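Local coordinates for thioesterase (Streptomyces coelicolor, PDB 3QMW), which acts as a thioesterase in the prodiginine biosynthetic pathway, probably hydrolysing thioester bonds with an alpha/beta hydrolase fold, at residues P61-L64 with P65-L69; A115-L118 with R119-A123; D167-G170 with A171-D175. All blocks are in the same frame, centred on the assembly; numbering follows the deposited sequence.

In the fold
The three local contacts come in series within one alpha/beta hydrolase domain built on a parallel sheet. Contact 1 is the loop that leaves the edge strand 57-61. Contact 2 is the C-terminal end of helix 106-120, which links strands 99-104 and 129-132. Contact 3 takes in the start and most of the short helix 169-176, between strands 129-132 and 203-208. Contact 1 lies about 18 Å from contact 3 and 23 Å from contact 2, centre to centre. Contacts 2 and 3 are about 37 Å apart, on opposite sides of the chain's centre. Contact 1 is buried near the probable nucleophile elbow and at the subunit interface; contacts 2 and 3 lie farther out.

Contact 1. Residues P61-L64 with P65-L69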
ATOM      1  N   PRO D  61      12.845   8.818  -9.199  1.00 43.33           N
ATOM      2  CA  PRO D  61      12.848   8.185 -10.511  1.00 42.94           C
ATOM      3  C   PRO D  61      14.025   8.657 -11.370  1.00 42.68           C
ATOM      4  O   PRO D  61      14.513   9.792 -11.219  1.00 42.21           O
ATOM      5  CB  PRO D  61      11.510   8.618 -11.112  1.00 42.86           C
ATOM      6  CG  PRO D  61      10.735   9.194  -9.975  1.00 42.78           C
ATOM      7  CD  PRO D  61      11.746   9.788  -9.088  1.00 42.95           C
ATOM      8  N   VAL D  62      14.488   7.776 -12.244  1.00 42.30           N
ATOM      9  CA  VAL D  62      15.642   8.079 -13.061  1.00 42.18           C
ATOM     10  C   VAL D  62      15.191   8.340 -14.494  1.00 41.97           C
ATOM     11  O   VAL D  62      14.574   7.477 -15.138  1.00 41.52           O
ATOM     12  CB  VAL D  62      16.661   6.947 -13.017  1.00 42.46           C
ATOM     13  CG1 VAL D  62      18.030   7.460 -13.491  1.00 42.46           C
ATOM     14  CG2 VAL D  62      16.751   6.372 -11.600  1.00 41.86           C
ATOM     15  N   GLN D  63      15.464   9.553 -14.970  1.00 41.95           N
ATOM     16  CA  GLN D  63      15.195   9.923 -16.361  1.00 41.88           C
ATOM     17  C   GLN D  63      16.440   9.658 -17.213  1.00 42.06           C
ATOM     18  O   GLN D  63      17.463  10.333 -17.068  1.00 41.73           O
ATOM     19  CB  GLN D  63      14.796  11.391 -16.472  1.00 41.49           C
ATOM     20  CG  GLN D  63      14.253  11.751 -17.834  1.00 40.92           C
ATOM     21  CD  GLN D  63      12.755  11.528 -17.958  1.00 40.46           C
ATOM     22  OE1 GLN D  63      12.274  10.380 -18.030  1.00 39.31           O
ATOM     23  NE2 GLN D  63      12.007  12.629 -18.022  1.00 38.49           N
ATOM     24  N   LEU D  64      16.342   8.662 -18.087  1.00 42.47           N
ATOM     25  CA  LEU D  64      17.434   8.329 -18.984  1.00 43.33           C
ATOM     26  C   LEU D  64      17.607   9.435 -20.012  1.00 44.14           C
ATOM     27  O   LEU D  64      16.700  10.254 -20.196  1.00 44.76           O
ATOM     28  CB  LEU D  64      17.175   6.988 -19.678  1.00 43.13           C
ATOM     29  CG  LEU D  64      17.116   5.749 -18.778  1.00 42.97           C
ATOM     30  CD1 LEU D  64      17.585   4.554 -19.540  1.00 42.05           C
ATOM     31  CD2 LEU D  64      17.935   5.887 -17.508  1.00 43.01           C
ATOM     32  N   PRO D  65      18.774   9.482 -20.680  1.00 44.86           N
ATOM     33  CA  PRO D  65      18.941  10.520 -21.689  1.00 45.20           C
ATOM     34  C   PRO D  65      18.189  10.150 -22.952  1.00 45.19           C
ATOM     35  O   PRO D  65      18.168   8.981 -23.326  1.00 45.16           O
ATOM     36  CB  PRO D  65      20.446  10.534 -21.931  1.00 45.17           C
ATOM     37  CG  PRO D  65      20.864   9.134 -21.674  1.00 45.53           C
ATOM     38  CD  PRO D  65      19.946   8.595 -20.608  1.00 45.03           C
ATOM     39  N   GLY D  66      17.579  11.151 -23.585  1.00 45.40           N
ATOM     40  CA  GLY D  66      16.813  10.967 -24.820  1.00 45.48           C
ATOM     41  C   GLY D  66      15.320  11.202 -24.658  1.00 45.58           C
ATOM     42  O   GLY D  66      14.535  10.831 -25.530  1.00 45.81           O
ATOM     43  N   ARG D  67      14.916  11.824 -23.550  1.00 45.44           N
ATOM     44  CA  ARG D  67      13.502  11.998 -23.249  1.00 45.14           C
ATOM     45  C   ARG D  67      13.334  13.068 -22.210  1.00 45.12           C
ATOM     46  O   ARG D  67      14.293  13.441 -21.552  1.00 44.80           O
ATOM     47  CB  ARG D  67      12.905  10.686 -22.735  1.00 45.21           C
ATOM     48  CG  ARG D  67      13.416  10.263 -21.360  1.00 44.76           C
ATOM     49  CD  ARG D  67      13.409   8.762 -21.233  1.00 44.36           C
ATOM     50  NE  ARG D  67      14.523   8.137 -21.947  1.00 43.68           N
ATOM     51  CZ  ARG D  67      14.605   6.839 -22.238  1.00 43.56           C
ATOM     52  NH1 ARG D  67      15.668   6.380 -22.899  1.00 42.85           N
ATOM     53  NH2 ARG D  67      13.626   5.996 -21.895  1.00 42.55           N
ATOM     54  N   GLY D  68      12.105  13.541 -22.047  1.00 45.57           N
ATOM     55  CA  GLY D  68      11.824  14.659 -21.150  1.00 46.03           C
ATOM     56  C   GLY D  68      12.681  15.861 -21.505  1.00 46.44           C
ATOM     57  O   GLY D  68      12.806  16.217 -22.680  1.00 46.29           O
ATOM     58  N   LEU D  69      13.306  16.460 -20.495  1.00 46.81           N
ATOM     59  CA  LEU D  69      14.170  17.613 -20.698  1.00 47.47           C
ATOM     60  C   LEU D  69      15.551  17.190 -21.211  1.00 48.37           C
ATOM     61  O   LEU D  69      16.488  17.989 -21.239  1.00 48.50           O
ATOM     62  CB  LEU D  69      14.311  18.395 -19.386  1.00 47.30           C
ATOM     63  CG  LEU D  69      13.023  18.982 -18.802  1.00 46.78           C
ATOM     64  CD1 LEU D  69      13.309  19.600 -17.434  1.00 46.16           C
ATOM     65  CD2 LEU D  69      12.413  20.006 -19.748  1.00 44.98           C
TER
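Leu64 and Arg67 meet across a tight loop that follows strand 57-61. The guanidinium of Arg67 lies against the base of the leucine side chain. Leu64 CB sits 3.4 Å above one face of the group, offset toward its rim, and is 3.6 Å from Arg67 NH1. Pro65 O lies at the edge of the same group, in its plane. The aliphatic part of the arginine passes the backbone, with Arg67 CG 3.5 Å from Leu64 O. Chi1 (69°) sets CG between the backbone N and the carbonyl carbon, and the bend at chi3 (77°) folds the guanidinium back over Leu64. Gln63 crosses this chain at a slant. Its OE1 is 3.5 Å from Arg67 CG, and its amide plane is turned 34° from the guanidinium plane. Its NE2 lies 3.7 Å from Gly68 CA. A beta carbon on Gly68 would fall only 2.3 Å from that NE2, a clash. Gln63 OE1 accepts a hydrogen bond from Val43 N, while Arg67 NH2 donates a hydrogen bond to Gly41 O and makes a salt bridge to Asp184. An alanine in place of Arg67 would probably leave Asp184 without this charge partner and open a gap over Leu64 CB. Trp11 of the second subunit packs on Leu64 and Pro65, so the loop also takes part in the dimer contact, and the Leu64 side chain lies near, but does not touch, the probable nucleophile elbow. Gly66 and Arg67 both face Arg70, an arrangement that fits a G1 beta bulge. Its first position is Gly66, where any side chain would jam against Pro65 O.

Contact 2. Residues A115-L118 with R119-A123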
ATOM      1  N   ALA D 115      22.952  -2.771  -9.964  1.00 52.12           N
ATOM      2  CA  ALA D 115      23.214  -3.395  -8.666  1.00 52.52           C
ATOM      3  C   ALA D 115      24.599  -4.030  -8.667  1.00 52.92           C
ATOM      4  O   ALA D 115      25.445  -3.717  -7.827  1.00 52.82           O
ATOM      5  CB  ALA D 115      22.154  -4.436  -8.351  1.00 52.45           C
ATOM      6  N   CYS D 116      24.820  -4.909  -9.634  1.00 53.51           N
ATOM      7  CA  CYS D 116      26.124  -5.517  -9.845  1.00 54.36           C
ATOM      8  C   CYS D 116      27.244  -4.475  -9.925  1.00 54.88           C
ATOM      9  O   CYS D 116      28.245  -4.571  -9.222  1.00 55.20           O
ATOM     10  CB  CYS D 116      26.097  -6.352 -11.124  1.00 54.35           C
ATOM     11  SG  CYS D 116      24.885  -7.714 -11.064  1.00 55.80           S
ATOM     12  N   VAL D 117      27.065  -3.471 -10.772  1.00 55.45           N
ATOM     13  CA  VAL D 117      28.102  -2.465 -10.994  1.00 55.77           C
ATOM     14  C   VAL D 117      28.479  -1.702  -9.717  1.00 56.40           C
ATOM     15  O   VAL D 117      29.636  -1.348  -9.536  1.00 56.55           O
ATOM     16  CB  VAL D 117      27.695  -1.492 -12.126  1.00 55.65           C
ATOM     17  CG1 VAL D 117      28.647  -0.298 -12.197  1.00 55.38           C
ATOM     18  CG2 VAL D 117      27.644  -2.242 -13.461  1.00 55.07           C
ATOM     19  N   LEU D 118      27.520  -1.458  -8.834  1.00 57.22           N
ATOM     20  CA  LEU D 118      27.824  -0.800  -7.562  1.00 58.06           C
ATOM     21  C   LEU D 118      28.550  -1.753  -6.585  1.00 58.92           C
ATOM     22  O   LEU D 118      29.276  -1.301  -5.692  1.00 58.86           O
ATOM     23  CB  LEU D 118      26.549  -0.235  -6.929  1.00 58.04           C
ATOM     24  CG  LEU D 118      25.927   0.958  -7.671  1.00 58.21           C
ATOM     25  CD1 LEU D 118      24.471   1.138  -7.263  1.00 58.33           C
ATOM     26  CD2 LEU D 118      26.710   2.242  -7.430  1.00 57.32           C
ATOM     27  N   ARG D 119      28.349  -3.062  -6.755  1.00 59.83           N
ATOM     28  CA  ARG D 119      29.092  -4.071  -5.983  1.00 60.44           C
ATOM     29  C   ARG D 119      30.559  -4.073  -6.385  1.00 61.19           C
ATOM     30  O   ARG D 119      31.435  -3.942  -5.526  1.00 61.73           O
ATOM     31  CB  ARG D 119      28.509  -5.483  -6.170  1.00 60.43           C
ATOM     32  CG  ARG D 119      29.297  -6.595  -5.458  1.00 59.69           C
ATOM     33  CD  ARG D 119      28.518  -7.900  -5.400  1.00 58.88           C
ATOM     34  NE  ARG D 119      28.348  -8.515  -6.717  1.00 57.94           N
ATOM     35  CZ  ARG D 119      27.842  -9.735  -6.932  1.00 57.78           C
ATOM     36  NH1 ARG D 119      27.450 -10.507  -5.920  1.00 57.28           N
ATOM     37  NH2 ARG D 119      27.733 -10.197  -8.175  1.00 58.05           N
ATOM     38  N   ARG D 120      30.821  -4.210  -7.685  1.00 61.75           N
ATOM     39  CA  ARG D 120      32.193  -4.196  -8.208  1.00 62.26           C
ATOM     40  C   ARG D 120      32.979  -2.964  -7.740  1.00 62.44           C
ATOM     41  O   ARG D 120      34.165  -3.063  -7.431  1.00 62.63           O
ATOM     42  CB  ARG D 120      32.212  -4.261  -9.743  1.00 62.42           C
ATOM     43  CG  ARG D 120      31.494  -5.477 -10.350  1.00 63.12           C
ATOM     44  CD  ARG D 120      32.072  -5.870 -11.722  1.00 64.11           C
ATOM     45  NE  ARG D 120      32.374  -4.712 -12.572  1.00 64.92           N
ATOM     46  CZ  ARG D 120      31.547  -4.167 -13.468  1.00 65.38           C
ATOM     47  NH1 ARG D 120      31.946  -3.113 -14.177  1.00 65.35           N
ATOM     48  NH2 ARG D 120      30.327  -4.661 -13.666  1.00 65.63           N
ATOM     49  N   ARG D 121      32.309  -1.817  -7.678  1.00 62.65           N
ATOM     50  CA  ARG D 121      32.932  -0.578  -7.224  1.00 62.89           C
ATOM     51  C   ARG D 121      32.987  -0.506  -5.704  1.00 63.04           C
ATOM     52  O   ARG D 121      33.543   0.438  -5.141  1.00 63.05           O
ATOM     53  CB  ARG D 121      32.165   0.629  -7.763  1.00 63.01           C
ATOM     54  CG  ARG D 121      32.163   0.759  -9.283  1.00 63.45           C
ATOM     55  CD  ARG D 121      31.552   2.089  -9.678  1.00 64.71           C
ATOM     56  NE  ARG D 121      31.257   2.204 -11.111  1.00 65.75           N
ATOM     57  CZ  ARG D 121      30.814   3.319 -11.702  1.00 65.48           C
ATOM     58  NH1 ARG D 121      30.619   4.432 -10.997  1.00 65.16           N
ATOM     59  NH2 ARG D 121      30.569   3.325 -13.008  1.00 65.95           N
ATOM     60  N   GLY D 122      32.396  -1.495  -5.042  1.00 63.28           N
ATOM     61  CA  GLY D 122      32.391  -1.560  -3.594  1.00 63.65           C
ATOM     62  C   GLY D 122      31.559  -0.468  -2.958  1.00 63.98           C
ATOM     63  O   GLY D 122      31.918   0.048  -1.905  1.00 64.13           O
ATOM     64  N   ALA D 123      30.446  -0.120  -3.597  1.00 64.42           N
ATOM     65  CA  ALA D 123      29.525   0.885  -3.064  1.00 64.67           C
ATOM     66  C   ALA D 123      28.618   0.256  -2.008  1.00 64.83           C
ATOM     67  O   ALA D 123      28.311  -0.933  -2.108  1.00 64.80           O
ATOM     68  CB  ALA D 123      28.690   1.468  -4.184  1.00 64.82           C
TER
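Val117 is flanked by two arginines from the next turn, Arg120 and Arg121, at the end of helix 106-120. Arg121 lies alongside it and points the same way. Its chain is extended from CG to NE, and NE comes 3.8 Å from Val117 CG1, which meets the guanidinium obliquely. Arg120 instead crosses the valine at a slant. A bend at chi3 (-41°) turns its head back, bringing NH2 to 3.6 Å from Val117 CG2, with Val117 CA over one face of the guanidinium. The charged ends reach helix 79-91. Arg121 NH1 makes salt bridges to Asp88 and Glu91, while Arg120 makes long, weak ion pairs with Glu80 and Glu84. Arg119 NH1 donates to Pro198 O, in the loop whose Leu199 its side chain touches.

The helical bonding continues in Arg120 N, which donates to Cys116 O at 3.0 Å in a nearly straight bond (166°). Arg121 N reaches Val117 O at 3.3 Å, tilted from the carbonyl plane. The chain then wraps back. Ala123 N binds Leu118 O at 2.7 Å, and Gly122 N binds Arg119 O. CB and CD2 of Leu118 both lie 3.9 Å from Ala123 CB, closing the turn with an apolar touch, and Leu118 also packs on Ala87 of helix 79-91. With Gly122 at positive phi, this is a Schellman motif. It ends the helix of the beta-alpha-beta crossover from strand 99-104 to strand 129-132.

Contact 3. Residues D167-G170 with A171-D175; sequences DTLG and AAYFD
Tyr173 packs against Leu169, one turn before it, at the start of helix 169-176. This helix lies between strands 129-132 and 203-208, a position consistent with the helical lid of alpha/beta hydrolase thioesterases. The tyrosine side chain begins over the backbone, where CB is 3.6 Å from Gly170 O. With chi1 at -94°, off a staggered position, the ring stands beside the leucine, its CD2 edge atom nearest. CD2 comes 4.3 Å from Leu169 CG, an apolar touch. The same CD2 is 4.2 Å from Leu169 O, which meets the ring obliquely. The ring continues outward alongside Leu169, and OH meets no atom of the leucine. The end of the Phe174 side chain leads away from the first turn and touches Arg154 of helix 150-159. Ala171 also packs on Arg154, so this flank of the turn faces helix 150-159. The backbone holds the turn together unevenly. Phe174 N makes a weak, bent bond to Gly170 O, and Ala172 N makes weak bonds to both Thr168 O and Leu169 O. The straightest bond is Tyr173 N to Leu169 O, 3.1 Å long at 165° and in the carbonyl plane.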
ATOM      1  N   ASP D 167      -4.011   5.343 -24.272  1.00 68.29           N
ATOM      2  CA  ASP D 167      -4.301   6.744 -24.576  1.00 68.58           C
ATOM      3  C   ASP D 167      -4.196   7.027 -26.082  1.00 68.21           C
ATOM      4  O   ASP D 167      -3.604   6.241 -26.839  1.00 68.68           O
ATOM      5  CB  ASP D 167      -3.339   7.675 -23.824  1.00 68.74           C
ATOM      6  CG  ASP D 167      -3.381   7.483 -22.312  1.00 70.41           C
ATOM      7  OD1 ASP D 167      -4.503   7.418 -21.743  1.00 73.47           O
ATOM      8  OD2 ASP D 167      -2.289   7.411 -21.690  1.00 70.25           O
ATOM      9  N   THR D 168      -4.786   8.146 -26.504  1.00 67.40           N
ATOM     10  CA  THR D 168      -4.613   8.676 -27.864  1.00 66.64           C
ATOM     11  C   THR D 168      -3.761   9.950 -27.834  1.00 65.65           C
ATOM     12  O   THR D 168      -3.187  10.351 -28.845  1.00 65.40           O
ATOM     13  CB  THR D 168      -5.970   8.933 -28.525  1.00 66.81           C
ATOM     14  OG1 THR D 168      -6.732   7.720 -28.494  1.00 67.38           O
ATOM     15  CG2 THR D 168      -5.808   9.400 -29.985  1.00 67.40           C
ATOM     16  N   LEU D 169      -3.689  10.587 -26.668  1.00 64.58           N
ATOM     17  CA  LEU D 169      -2.563  11.452 -26.351  1.00 63.71           C
ATOM     18  C   LEU D 169      -1.278  10.633 -26.485  1.00 63.19           C
ATOM     19  O   LEU D 169      -0.305  11.076 -27.096  1.00 63.10           O
ATOM     20  CB  LEU D 169      -2.668  11.967 -24.923  1.00 63.37           C
ATOM     21  CG  LEU D 169      -1.391  12.661 -24.443  1.00 63.28           C
ATOM     22  CD1 LEU D 169      -1.466  14.162 -24.701  1.00 62.31           C
ATOM     23  CD2 LEU D 169      -1.127  12.342 -22.975  1.00 63.44           C
ATOM     24  N   GLY D 170      -1.282   9.445 -25.887  1.00 62.39           N
ATOM     25  CA  GLY D 170      -0.160   8.529 -25.982  1.00 61.97           C
ATOM     26  C   GLY D 170       0.216   8.261 -27.426  1.00 61.52           C
ATOM     27  O   GLY D 170       1.385   8.318 -27.788  1.00 61.46           O
ATOM     28  N   ALA D 171      -0.790   7.974 -28.245  1.00 61.07           N
ATOM     29  CA  ALA D 171      -0.618   7.840 -29.689  1.00 60.60           C
ATOM     30  C   ALA D 171       0.301   8.923 -30.253  1.00 60.19           C
ATOM     31  O   ALA D 171       1.189   8.633 -31.056  1.00 60.53           O
ATOM     32  CB  ALA D 171      -1.964   7.897 -30.379  1.00 60.59           C
ATOM     33  N   ALA D 172       0.091  10.164 -29.834  1.00 59.53           N
ATOM     34  CA  ALA D 172       0.935  11.269 -30.274  1.00 59.06           C
ATOM     35  C   ALA D 172       2.355  11.060 -29.777  1.00 58.69           C
ATOM     36  O   ALA D 172       3.287  10.952 -30.572  1.00 58.55           O
ATOM     37  CB  ALA D 172       0.382  12.601 -29.778  1.00 58.83           C
ATOM     38  N   TYR D 173       2.500  10.974 -28.456  1.00 58.40           N
ATOM     39  CA  TYR D 173       3.805  10.769 -27.812  1.00 58.37           C
ATOM     40  C   TYR D 173       4.541   9.498 -28.251  1.00 57.66           C
ATOM     41  O   TYR D 173       5.736   9.355 -27.994  1.00 57.29           O
ATOM     42  CB  TYR D 173       3.652  10.736 -26.280  1.00 58.72           C
ATOM     43  CG  TYR D 173       3.882  12.067 -25.604  1.00 60.19           C
ATOM     44  CD1 TYR D 173       5.125  12.692 -25.669  1.00 61.73           C
ATOM     45  CD2 TYR D 173       2.868  12.691 -24.885  1.00 61.78           C
ATOM     46  CE1 TYR D 173       5.349  13.908 -25.052  1.00 63.13           C
ATOM     47  CE2 TYR D 173       3.078  13.912 -24.263  1.00 62.97           C
ATOM     48  CZ  TYR D 173       4.321  14.517 -24.351  1.00 63.97           C
ATOM     49  OH  TYR D 173       4.539  15.732 -23.740  1.00 65.22           O
ATOM     50  N   PHE D 174       3.829   8.569 -28.886  1.00 57.00           N
ATOM     51  CA  PHE D 174       4.426   7.313 -29.305  1.00 56.62           C
ATOM     52  C   PHE D 174       5.387   7.564 -30.462  1.00 55.80           C
ATOM     53  O   PHE D 174       6.575   7.247 -30.385  1.00 55.68           O
ATOM     54  CB  PHE D 174       3.340   6.306 -29.689  1.00 56.78           C
ATOM     55  CG  PHE D 174       3.860   4.919 -29.931  1.00 57.94           C
ATOM     56  CD1 PHE D 174       4.515   4.223 -28.919  1.00 58.70           C
ATOM     57  CD2 PHE D 174       3.692   4.303 -31.167  1.00 58.80           C
ATOM     58  CE1 PHE D 174       5.004   2.934 -29.134  1.00 59.30           C
ATOM     59  CE2 PHE D 174       4.178   3.020 -31.390  1.00 59.82           C
ATOM     60  CZ  PHE D 174       4.836   2.332 -30.369  1.00 59.75           C
ATOM     61  N   ASP D 175       4.867   8.162 -31.521  1.00 54.87           N
ATOM     62  CA  ASP D 175       5.689   8.595 -32.630  1.00 54.44           C
ATOM     63  C   ASP D 175       6.973   9.247 -32.119  1.00 53.50           C
ATOM     64  O   ASP D 175       8.070   8.782 -32.416  1.00 53.67           O
ATOM     65  CB  ASP D 175       4.904   9.570 -33.511  1.00 54.64           C
ATOM     66  CG  ASP D 175       5.681  10.011 -34.742  1.00 56.02           C
ATOM     67  OD1 ASP D 175       6.179   9.141 -35.497  1.00 57.69           O
ATOM     68  OD2 ASP D 175       5.783  11.238 -34.962  1.00 57.93           O
TER